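Long-range contacts in cytolethal distending toxin protein B (Haemophilus ducreyi, PDB 1SR4), which acts as the DNase I-like subunit of a three-part bacterial genotoxin, probably cutting host-cell DNA and so causing cell-cycle arrest and apoptosis: residues A52-R57 and E67-N72; W23-R28 and Q247-H252; G126-T131 and R168-M173. All coordinates share one frame; numbering follows the deposited sequence.

Contact 1: residues A52-R57 and E67-N72; sequences AVRTSR and EEYTWN
The ring of Tyr-69 has the aliphatic part of Arg-54 over one face. CD of Arg-54 stands 3.9 Å from the centroid of the Tyr-69 ring, a CH-pi contact displaced toward the rim. The edge of the ring meets the backbone of Ala-52. The Arg-54 guanidinium is covered on one face by CB of Glu-67, 3.5 Å from NE of Arg-54. The same NE forms a salt bridge with OE2 of Glu-67. NH1 of Arg-54 reaches O of Glu-68 at 3.1 Å, on a lone pair in the carbonyl plane, and also donates to O of Arg-57. A bend at chi2 (74°) swings the Arg-54 chain toward the neighbouring strand.

The Arg-57 guanidinium presents its edge to Glu-68. NH1 of Arg-57 lies 3.1 Å from OE2 of Glu-68 in a salt bridge, but meets the carboxylate from above its plane. This NH1 also binds O of Ala-106, and OE2 has further donors in Tyr-85 and Gln-105. The other oxygen, OE1 of Glu-68, takes the hydroxyl OG1 of Thr-55 at 2.7 Å through its anti lone pair. OG1 of Thr-55 also accepts from N of Arg-57, an ST turn. The buried carboxylate is thus gripped at both oxygens.

Val-53 and Thr-70 are a hydrogen-bonded pair: N of Val-53 donates to O of Thr-70, and N of Thr-70 to O of Val-53, both at 2.8 Å. N of Thr-55 makes O of Glu-68 a double acceptor. The result is a short antiparallel ladder that adds 53-54 as an outermost strand to one sheet of the DNase I-like sandwich.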
loop_
_atom_site.group_PDB
_atom_site.type_symbol
_atom_site.label_atom_id
_atom_site.label_comp_id
_atom_site.label_asym_id
_atom_site.label_seq_id
_atom_site.Cartn_x
_atom_site.Cartn_y
_atom_site.Cartn_z
ATOM N N ALA B 52 8.753 -12.893 10.648
ATOM C CA ALA B 52 7.980 -12.655 11.874
ATOM C C ALA B 52 8.288 -13.742 12.903
ATOM O O ALA B 52 8.427 -14.922 12.565
ATOM C CB ALA B 52 6.474 -12.633 11.586
ATOM N N VAL B 53 8.353 -13.337 14.163
ATOM C CA VAL B 53 8.678 -14.255 15.237
ATOM C C VAL B 53 7.570 -14.386 16.274
ATOM O O VAL B 53 7.081 -13.401 16.811
ATOM C CB VAL B 53 9.990 -13.806 15.940
ATOM C CG1 VAL B 53 10.383 -14.807 17.026
ATOM C CG2 VAL B 53 11.108 -13.671 14.893
ATOM N N ARG B 54 7.189 -15.626 16.538
ATOM C CA ARG B 54 6.154 -15.948 17.512
ATOM C C ARG B 54 6.637 -15.608 18.920
ATOM O O ARG B 54 7.739 -15.990 19.296
ATOM C CB ARG B 54 5.834 -17.445 17.432
ATOM C CG ARG B 54 4.783 -17.921 18.420
ATOM C CD ARG B 54 3.375 -17.486 18.049
ATOM N NE ARG B 54 2.393 -18.100 18.942
ATOM C CZ ARG B 54 1.939 -17.558 20.070
ATOM N NH1 ARG B 54 2.358 -16.355 20.475
ATOM N NH2 ARG B 54 1.078 -18.241 20.815
ATOM N N THR B 55 5.837 -14.886 19.697
ATOM C CA THR B 55 6.260 -14.567 21.059
ATOM C C THR B 55 5.811 -15.712 21.964
ATOM O O THR B 55 5.128 -16.620 21.519
ATOM C CB THR B 55 5.620 -13.278 21.589
ATOM O OG1 THR B 55 4.238 -13.515 21.886
ATOM C CG2 THR B 55 5.741 -12.157 20.551
ATOM N N SER B 56 6.194 -15.664 23.233
ATOM C CA SER B 56 5.803 -16.701 24.195
ATOM C C SER B 56 4.418 -16.433 24.776
ATOM O O SER B 56 3.848 -17.273 25.472
ATOM C CB SER B 56 6.801 -16.754 25.356
ATOM O OG SER B 56 8.113 -16.989 24.883
ATOM N N ARG B 57 3.884 -15.254 24.506
ATOM C CA ARG B 57 2.586 -14.888 25.038
ATOM C C ARG B 57 1.473 -15.810 24.574
ATOM O O ARG B 57 1.430 -16.225 23.423
ATOM C CB ARG B 57 2.242 -13.456 24.645
ATOM C CG ARG B 57 0.964 -12.962 25.260
ATOM C CD ARG B 57 0.564 -11.616 24.692
ATOM N NE ARG B 57 -0.597 -11.065 25.385
ATOM C CZ ARG B 57 -1.088 -9.846 25.178
ATOM N NH1 ARG B 57 -0.524 -9.034 24.279
ATOM N NH2 ARG B 57 -2.134 -9.431 25.889
ATOM N N GLU B 67 -2.660 -15.612 17.748
ATOM C CA GLU B 67 -1.299 -15.649 18.263
ATOM C C GLU B 67 -0.614 -14.305 18.097
ATOM O O GLU B 67 -0.977 -13.517 17.221
ATOM C CB GLU B 67 -0.490 -16.715 17.517
ATOM C CG GLU B 67 -1.039 -18.120 17.625
ATOM C CD GLU B 67 -0.383 -19.061 16.628
ATOM O OE1 GLU B 67 -0.401 -18.764 15.413
ATOM O OE2 GLU B 67 0.154 -20.101 17.056
ATOM N N GLU B 68 0.380 -14.051 18.935
ATOM C CA GLU B 68 1.128 -12.802 18.870
ATOM C C GLU B 68 2.520 -13.031 18.271
ATOM O O GLU B 68 3.203 -13.997 18.626
ATOM C CB GLU B 68 1.266 -12.210 20.267
ATOM C CG GLU B 68 1.993 -10.868 20.320
ATOM C CD GLU B 68 2.295 -10.452 21.752
ATOM O OE1 GLU B 68 3.099 -11.141 22.403
ATOM O OE2 GLU B 68 1.731 -9.452 22.238
ATOM N N TYR B 69 2.928 -12.144 17.361
ATOM C CA TYR B 69 4.242 -12.204 16.721
ATOM C C TYR B 69 4.849 -10.806 16.739
ATOM O O TYR B 69 4.145 -9.820 16.955
ATOM C CB TYR B 69 4.122 -12.603 15.240
ATOM C CG TYR B 69 3.710 -14.028 14.978
ATOM C CD1 TYR B 69 4.640 -14.976 14.533
ATOM C CD2 TYR B 69 2.395 -14.430 15.172
ATOM C CE1 TYR B 69 4.250 -16.303 14.287
ATOM C CE2 TYR B 69 1.997 -15.741 14.932
ATOM C CZ TYR B 69 2.926 -16.674 14.493
ATOM O OH TYR B 69 2.525 -17.975 14.287
ATOM N N THR B 70 6.160 -10.736 16.523
ATOM C CA THR B 70 6.831 -9.456 16.366
ATOM C C THR B 70 7.455 -9.555 14.968
ATOM O O THR B 70 7.792 -10.649 14.481
ATOM C CB THR B 70 7.946 -9.171 17.416
ATOM O OG1 THR B 70 8.943 -10.196 17.368
ATOM C CG2 THR B 70 7.346 -9.058 18.826
ATOM N N TRP B 71 7.586 -8.414 14.311
ATOM C CA TRP B 71 8.129 -8.378 12.967
ATOM C C TRP B 71 8.955 -7.112 12.864
ATOM O O TRP B 71 8.478 -6.035 13.206
ATOM C CB TRP B 71 6.971 -8.368 11.967
ATOM C CG TRP B 71 7.370 -8.265 10.532
ATOM C CD1 TRP B 71 8.444 -8.844 9.929
ATOM C CD2 TRP B 71 6.646 -7.588 9.500
ATOM N NE1 TRP B 71 8.439 -8.575 8.581
ATOM C CE2 TRP B 71 7.342 -7.805 8.290
ATOM C CE3 TRP B 71 5.471 -6.825 9.480
ATOM C CZ2 TRP B 71 6.903 -7.282 7.069
ATOM C CZ3 TRP B 71 5.031 -6.305 8.265
ATOM C CH2 TRP B 71 5.749 -6.537 7.075
ATOM N N ASN B 72 10.193 -7.252 12.409
ATOM C CA ASN B 72 11.097 -6.114 12.303
ATOM C C ASN B 72 11.069 -5.495 10.913
ATOM O O ASN B 72 11.539 -6.098 9.956
ATOM C CB ASN B 72 12.523 -6.554 12.655
ATOM C CG ASN B 72 13.504 -5.395 12.670
ATOM O OD1 ASN B 72 13.106 -4.230 12.521
ATOM N ND2 ASN B 72 14.790 -5.705 12.851
#

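Contact 2: residues W23-R28 and Q247-H252; sequences WNINVR and QITSDH
Asn-26, on the helix 20-31, holds the loop through Thr-249 and Gln-247 with its side-chain amide. OD1 of Asn-26 accepts twice from Thr-249. The hydroxyl OG1 of Thr-249 donates to OD1 of Asn-26 at 2.7 Å, nearly along the C=O axis. The backbone N of Thr-249 donates to the same OD1 at 2.8 Å, from a position tilted 33° out of the amide carbonyl plane. ND2 of Asn-26 gives a third bond to O of Gln-247, 3.0 Å away and close to the amide plane. Both ends of the amide are therefore used, which fixes its rotation and satisfies a buried polar group. Thr-249 turns OG1 between its own backbone N and carbonyl carbon (chi1 60°), so hydroxyl and N-H converge on one oxygen.

Ile-25 adds a looser apolar edge. Its CD1 lies 4.2 Å from CG2 of Thr-249. Phe-105 of the CdtC subunit packs on Ile-25, and Pro-18 of that subunit packs on Thr-249. Trp-10 of strand 7-11 touches both Asn-26 and Thr-249.

The helix is locally widened, with a pi-type turn at 23-27. The loop runs on into Ser-250, Asp-251 and His-252, the Ser-Asp-His sequence of the DNase I family. ND1 of His-252 bonds to Asp-216, consistent with the active-site histidine of DNase I-like nucleases.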
loop_
_atom_site.group_PDB
_atom_site.type_symbol
_atom_site.label_atom_id
_atom_site.label_comp_id
_atom_site.label_asym_id
_atom_site.label_seq_id
_atom_site.Cartn_x
_atom_site.Cartn_y
_atom_site.Cartn_z
ATOM N N TRP B 23 3.335 -8.549 1.591
ATOM C CA TRP B 23 3.640 -7.993 2.906
ATOM C C TRP B 23 4.855 -7.067 2.777
ATOM O O TRP B 23 4.890 -5.992 3.371
ATOM C CB TRP B 23 4.014 -9.087 3.911
ATOM C CG TRP B 23 2.874 -9.839 4.506
ATOM C CD1 TRP B 23 2.314 -10.991 4.029
ATOM C CD2 TRP B 23 2.179 -9.524 5.712
ATOM N NE1 TRP B 23 1.316 -11.414 4.865
ATOM C CE2 TRP B 23 1.209 -10.537 5.911
ATOM C CE3 TRP B 23 2.285 -8.488 6.656
ATOM C CZ2 TRP B 23 0.347 -10.546 7.009
ATOM C CZ3 TRP B 23 1.426 -8.498 7.755
ATOM C CH2 TRP B 23 0.468 -9.521 7.920
ATOM N N ASN B 24 5.846 -7.481 1.996
ATOM C CA ASN B 24 7.058 -6.681 1.869
ATOM C C ASN B 24 6.998 -5.495 0.938
ATOM O O ASN B 24 7.823 -4.590 1.043
ATOM C CB ASN B 24 8.238 -7.580 1.544
ATOM C CG ASN B 24 8.619 -8.441 2.727
ATOM O OD1 ASN B 24 8.981 -7.923 3.789
ATOM N ND2 ASN B 24 8.507 -9.751 2.571
ATOM N N ILE B 25 6.020 -5.486 0.037
ATOM C CA ILE B 25 5.850 -4.345 -0.848
ATOM C C ILE B 25 4.832 -3.387 -0.210
ATOM O O ILE B 25 5.200 -2.316 0.288
ATOM C CB ILE B 25 5.347 -4.779 -2.245
ATOM C CG1 ILE B 25 6.437 -5.603 -2.940
ATOM C CG2 ILE B 25 4.946 -3.538 -3.097
ATOM C CD1 ILE B 25 5.992 -6.235 -4.249
ATOM N N ASN B 26 3.562 -3.790 -0.162
ATOM C CA ASN B 26 2.524 -2.903 0.361
ATOM C C ASN B 26 2.350 -2.752 1.880
ATOM O O ASN B 26 2.271 -1.621 2.383
ATOM C CB ASN B 26 1.186 -3.281 -0.268
ATOM C CG ASN B 26 1.223 -3.219 -1.782
ATOM O OD1 ASN B 26 1.026 -4.224 -2.461
ATOM N ND2 ASN B 26 1.486 -2.035 -2.321
ATOM N N VAL B 27 2.263 -3.855 2.619
ATOM C CA VAL B 27 2.095 -3.712 4.063
ATOM C C VAL B 27 3.229 -2.879 4.669
ATOM O O VAL B 27 2.973 -2.033 5.507
ATOM C CB VAL B 27 2.006 -5.070 4.775
ATOM C CG1 VAL B 27 1.942 -4.868 6.297
ATOM C CG2 VAL B 27 0.752 -5.800 4.318
ATOM N N ARG B 28 4.471 -3.095 4.236
ATOM C CA ARG B 28 5.576 -2.302 4.767
ATOM C C ARG B 28 5.360 -0.813 4.497
ATOM O O ARG B 28 5.598 0.020 5.359
ATOM C CB ARG B 28 6.910 -2.744 4.155
ATOM C CG ARG B 28 7.261 -4.205 4.421
ATOM C CD ARG B 28 8.598 -4.586 3.781
ATOM N NE ARG B 28 9.684 -4.004 4.531
ATOM C CZ ARG B 28 10.506 -4.687 5.308
ATOM N NH1 ARG B 28 10.388 -5.998 5.431
ATOM N NH2 ARG B 28 11.410 -4.037 6.000
ATOM N N GLN B 247 2.948 -0.542 -7.019
ATOM C CA GLN B 247 1.677 -1.091 -7.460
ATOM C C GLN B 247 1.043 -1.692 -6.188
ATOM O O GLN B 247 1.765 -2.149 -5.278
ATOM C CB GLN B 247 1.934 -2.219 -8.464
ATOM C CG GLN B 247 0.762 -3.174 -8.711
ATOM C CD GLN B 247 -0.426 -2.487 -9.358
ATOM O OE1 GLN B 247 -0.915 -1.463 -8.857
ATOM N NE2 GLN B 247 -0.906 -3.045 -10.473
ATOM N N ILE B 248 -0.286 -1.658 -6.101
ATOM C CA ILE B 248 -0.998 -2.267 -4.977
ATOM C C ILE B 248 -1.183 -3.691 -5.470
ATOM O O ILE B 248 -1.817 -3.906 -6.505
ATOM C CB ILE B 248 -2.374 -1.605 -4.730
ATOM C CG1 ILE B 248 -2.172 -0.139 -4.345
ATOM C CG2 ILE B 248 -3.112 -2.319 -3.579
ATOM C CD1 ILE B 248 -3.450 0.555 -3.919
ATOM N N THR B 249 -0.619 -4.656 -4.744
ATOM C CA THR B 249 -0.656 -6.048 -5.176
ATOM C C THR B 249 -1.906 -6.903 -4.916
ATOM O O THR B 249 -1.818 -8.133 -4.824
ATOM C CB THR B 249 0.588 -6.799 -4.649
ATOM O OG1 THR B 249 0.605 -6.762 -3.218
ATOM C CG2 THR B 249 1.852 -6.143 -5.167
ATOM N N SER B 250 -3.061 -6.256 -4.792
ATOM C CA SER B 250 -4.324 -6.980 -4.646
ATOM C C SER B 250 -5.392 -6.118 -5.330
ATOM O O SER B 250 -5.124 -4.978 -5.730
ATOM C CB SER B 250 -4.680 -7.207 -3.174
ATOM O OG SER B 250 -5.391 -6.110 -2.668
ATOM N N ASP B 251 -6.593 -6.650 -5.489
ATOM C CA ASP B 251 -7.646 -5.869 -6.134
ATOM C C ASP B 251 -8.322 -4.871 -5.178
ATOM O O ASP B 251 -9.255 -4.185 -5.574
ATOM C CB ASP B 251 -8.703 -6.796 -6.749
ATOM C CG ASP B 251 -8.199 -7.522 -7.986
ATOM O OD1 ASP B 251 -7.220 -7.055 -8.608
ATOM O OD2 ASP B 251 -8.801 -8.554 -8.343
ATOM N N HIS B 252 -7.861 -4.809 -3.924
ATOM C CA HIS B 252 -8.414 -3.884 -2.939
ATOM C C HIS B 252 -7.410 -2.770 -2.675
ATOM O O HIS B 252 -6.190 -2.986 -2.688
ATOM C CB HIS B 252 -8.699 -4.593 -1.613
ATOM C CG HIS B 252 -9.852 -5.548 -1.660
ATOM N ND1 HIS B 252 -11.115 -5.213 -1.223
ATOM C CD2 HIS B 252 -9.931 -6.827 -2.102
ATOM C CE1 HIS B 252 -11.925 -6.244 -1.391
ATOM N NE2 HIS B 252 -11.232 -7.237 -1.924
#

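Contact 3: residues G126-T131 and R168-M173; sequences GIRIGT and RVYSWM
Tyr-170 and Ser-171 meet the turn of a beta-hairpin. Strands 124-129 and 132-138 are joined by Gly-130 and Thr-131, whose backbone angles fit a type II' turn. Strand 171-175 runs parallel to 132-138 in the same sheet of the DNase I-like sandwich, and the chain passes from 132-138 to 171-175 through helix 147-159, a beta-alpha-beta crossover.

One backbone hydrogen bond joins the two segments. N of Ser-171 donates to O of Thr-131 at 2.9 Å, with an angle of 164° at the hydrogen. CA of Tyr-170 makes a C-H...O contact with the same oxygen of Thr-131 at 3.3 Å. Ser-171 also pairs through its backbone with Val-133, so the turn carbonyl begins the parallel ladder. The hydroxyl of Ser-171 bonds to N of Ala-223.

Packing comes mainly from the Tyr-170 ring. CG of Tyr-170 is anti to its carbonyl carbon (chi1 -71°), and the ring extends from there past the turn toward Arg-128. CD1 of Tyr-170 is 3.9 Å from CA of Thr-131. At the far end CD of Arg-128 comes to 3.3 Å from CE2 of Tyr-170. Helix 147-159 contributes Phe-158 to the packing round Tyr-170, and strand 132-138 contributes Val-133.

The polar interactions centre on Arg-128. Its guanidinium is inclined 26° to the Tyr-170 ring and has OH of Tyr-170 over one face. This is contact without a hydrogen bond, because the angle is poor. NE of Arg-128 is instead in a salt bridge with Glu-108. A separate bond ties the guanidinium to the turn: NH1 of Arg-128 donates to O of Gly-130 at 2.9 Å, with the oxygen near the guanidinium plane.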
loop_
_atom_site.group_PDB
_atom_site.type_symbol
_atom_site.label_atom_id
_atom_site.label_comp_id
_atom_site.label_asym_id
_atom_site.label_seq_id
_atom_site.Cartn_x
_atom_site.Cartn_y
_atom_site.Cartn_z
ATOM N N GLY B 126 -10.079 -8.865 17.389
ATOM C CA GLY B 126 -9.628 -7.538 17.775
ATOM C C GLY B 126 -8.703 -7.441 18.965
ATOM O O GLY B 126 -8.504 -8.403 19.718
ATOM N N ILE B 127 -8.127 -6.258 19.131
ATOM C CA ILE B 127 -7.228 -6.011 20.237
ATOM C C ILE B 127 -7.583 -4.708 20.934
ATOM O O ILE B 127 -8.035 -3.727 20.317
ATOM C CB ILE B 127 -5.750 -5.922 19.781
ATOM C CG1 ILE B 127 -5.596 -4.792 18.753
ATOM C CG2 ILE B 127 -5.290 -7.271 19.233
ATOM C CD1 ILE B 127 -4.158 -4.513 18.328
ATOM N N ARG B 128 -7.398 -4.720 22.245
ATOM C CA ARG B 128 -7.651 -3.550 23.042
ATOM C C ARG B 128 -6.314 -2.930 23.431
ATOM O O ARG B 128 -5.367 -3.636 23.784
ATOM C CB ARG B 128 -8.422 -3.929 24.311
ATOM C CG ARG B 128 -8.545 -2.780 25.297
ATOM C CD ARG B 128 -9.487 -3.114 26.451
ATOM N NE ARG B 128 -8.978 -4.094 27.421
ATOM C CZ ARG B 128 -7.998 -3.869 28.298
ATOM N NH1 ARG B 128 -7.378 -2.692 28.348
ATOM N NH2 ARG B 128 -7.663 -4.815 29.167
ATOM N N ILE B 129 -6.236 -1.613 23.328
ATOM C CA ILE B 129 -5.056 -0.871 23.751
ATOM C C ILE B 129 -5.689 0.145 24.690
ATOM O O ILE B 129 -6.370 1.076 24.241
ATOM C CB ILE B 129 -4.364 -0.081 22.610
ATOM C CG1 ILE B 129 -3.882 -1.020 21.498
ATOM C CG2 ILE B 129 -3.164 0.683 23.182
ATOM C CD1 ILE B 129 -2.926 -2.071 21.978
ATOM N N GLY B 130 -5.490 -0.039 25.991
ATOM C CA GLY B 130 -6.085 0.884 26.941
ATOM C C GLY B 130 -7.602 0.817 26.856
ATOM O O GLY B 130 -8.189 -0.252 27.009
ATOM N N THR B 131 -8.245 1.952 26.608
ATOM C CA THR B 131 -9.700 1.991 26.516
ATOM C C THR B 131 -10.262 1.974 25.085
ATOM O O THR B 131 -11.434 2.294 24.871
ATOM C CB THR B 131 -10.245 3.230 27.230
ATOM O OG1 THR B 131 -9.649 4.402 26.655
ATOM C CG2 THR B 131 -9.917 3.173 28.723
ATOM N N ARG B 168 -17.832 -0.482 29.743
ATOM C CA ARG B 168 -18.791 0.576 29.426
ATOM C C ARG B 168 -18.135 1.892 29.001
ATOM O O ARG B 168 -18.794 2.776 28.465
ATOM C CB ARG B 168 -19.731 0.811 30.620
ATOM C CG ARG B 168 -20.479 -0.460 31.046
ATOM C CD ARG B 168 -21.655 -0.215 32.013
ATOM N NE ARG B 168 -21.307 0.635 33.156
ATOM C CZ ARG B 168 -21.757 0.454 34.398
ATOM N NH1 ARG B 168 -22.573 -0.559 34.679
ATOM N NH2 ARG B 168 -21.407 1.303 35.359
ATOM N N VAL B 169 -16.839 2.036 29.238
ATOM C CA VAL B 169 -16.166 3.257 28.830
ATOM C C VAL B 169 -15.270 2.998 27.607
ATOM O O VAL B 169 -14.538 3.881 27.172
ATOM C CB VAL B 169 -15.298 3.831 29.967
ATOM C CG1 VAL B 169 -16.181 4.199 31.161
ATOM C CG2 VAL B 169 -14.219 2.829 30.364
ATOM N N TYR B 170 -15.336 1.793 27.053
ATOM C CA TYR B 170 -14.495 1.467 25.902
ATOM C C TYR B 170 -15.037 1.984 24.579
ATOM O O TYR B 170 -16.241 1.922 24.317
ATOM C CB TYR B 170 -14.322 -0.047 25.756
ATOM C CG TYR B 170 -13.471 -0.745 26.794
ATOM C CD1 TYR B 170 -12.793 -0.040 27.792
ATOM C CD2 TYR B 170 -13.338 -2.128 26.767
ATOM C CE1 TYR B 170 -12.000 -0.712 28.735
ATOM C CE2 TYR B 170 -12.563 -2.801 27.691
ATOM C CZ TYR B 170 -11.896 -2.096 28.666
ATOM O OH TYR B 170 -11.103 -2.787 29.542
ATOM N N SER B 171 -14.141 2.505 23.753
ATOM C CA SER B 171 -14.507 2.935 22.420
ATOM C C SER B 171 -14.051 1.751 21.562
ATOM O O SER B 171 -13.040 1.123 21.873
ATOM C CB SER B 171 -13.730 4.193 22.021
ATOM O OG SER B 171 -14.278 5.353 22.620
ATOM N N TRP B 172 -14.793 1.422 20.511
ATOM C CA TRP B 172 -14.405 0.317 19.640
ATOM C C TRP B 172 -14.619 0.682 18.172
ATOM O O TRP B 172 -15.506 1.468 17.843
ATOM C CB TRP B 172 -15.155 -0.980 19.978
ATOM C CG TRP B 172 -16.652 -0.884 20.119
ATOM C CD1 TRP B 172 -17.353 -0.686 21.273
ATOM C CD2 TRP B 172 -17.629 -1.061 19.084
ATOM N NE1 TRP B 172 -18.703 -0.739 21.024
ATOM C CE2 TRP B 172 -18.901 -0.968 19.689
ATOM C CE3 TRP B 172 -17.553 -1.288 17.702
ATOM C CZ2 TRP B 172 -20.089 -1.099 18.967
ATOM C CZ3 TRP B 172 -18.743 -1.418 16.977
ATOM C CH2 TRP B 172 -19.991 -1.323 17.616
ATOM N N MET B 173 -13.789 0.098 17.312
ATOM C CA MET B 173 -13.794 0.350 15.875
ATOM C C MET B 173 -13.686 -0.992 15.133
ATOM O O MET B 173 -12.759 -1.756 15.375
ATOM C CB MET B 173 -12.571 1.198 15.556
ATOM C CG MET B 173 -12.706 2.130 14.415
ATOM S SD MET B 173 -11.168 3.061 14.246
ATOM C CE MET B 173 -11.303 3.488 12.588
#

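How the contacts relate
Contact 2 is buried, contact 1 lies at the surface, and contact 3 is partly buried. Contacts 1 and 2 touch each other: the indole of Trp-71 packs on Trp-23, Asn-24, Val-27 and Arg-28, joining strand 67-72, next to the outermost strand, to helix 20-31. Contact 3 belongs to the other sheet, with its centre about 28 Å from that of contact 2, on the opposite side of the chain's centre. The chemistry differs accordingly. Contact 1 combines strand pairing with salt bridges, contact 2 relies on one buried amide beside the CdtC interface, and contact 3 joins a single backbone bond to aromatic packing.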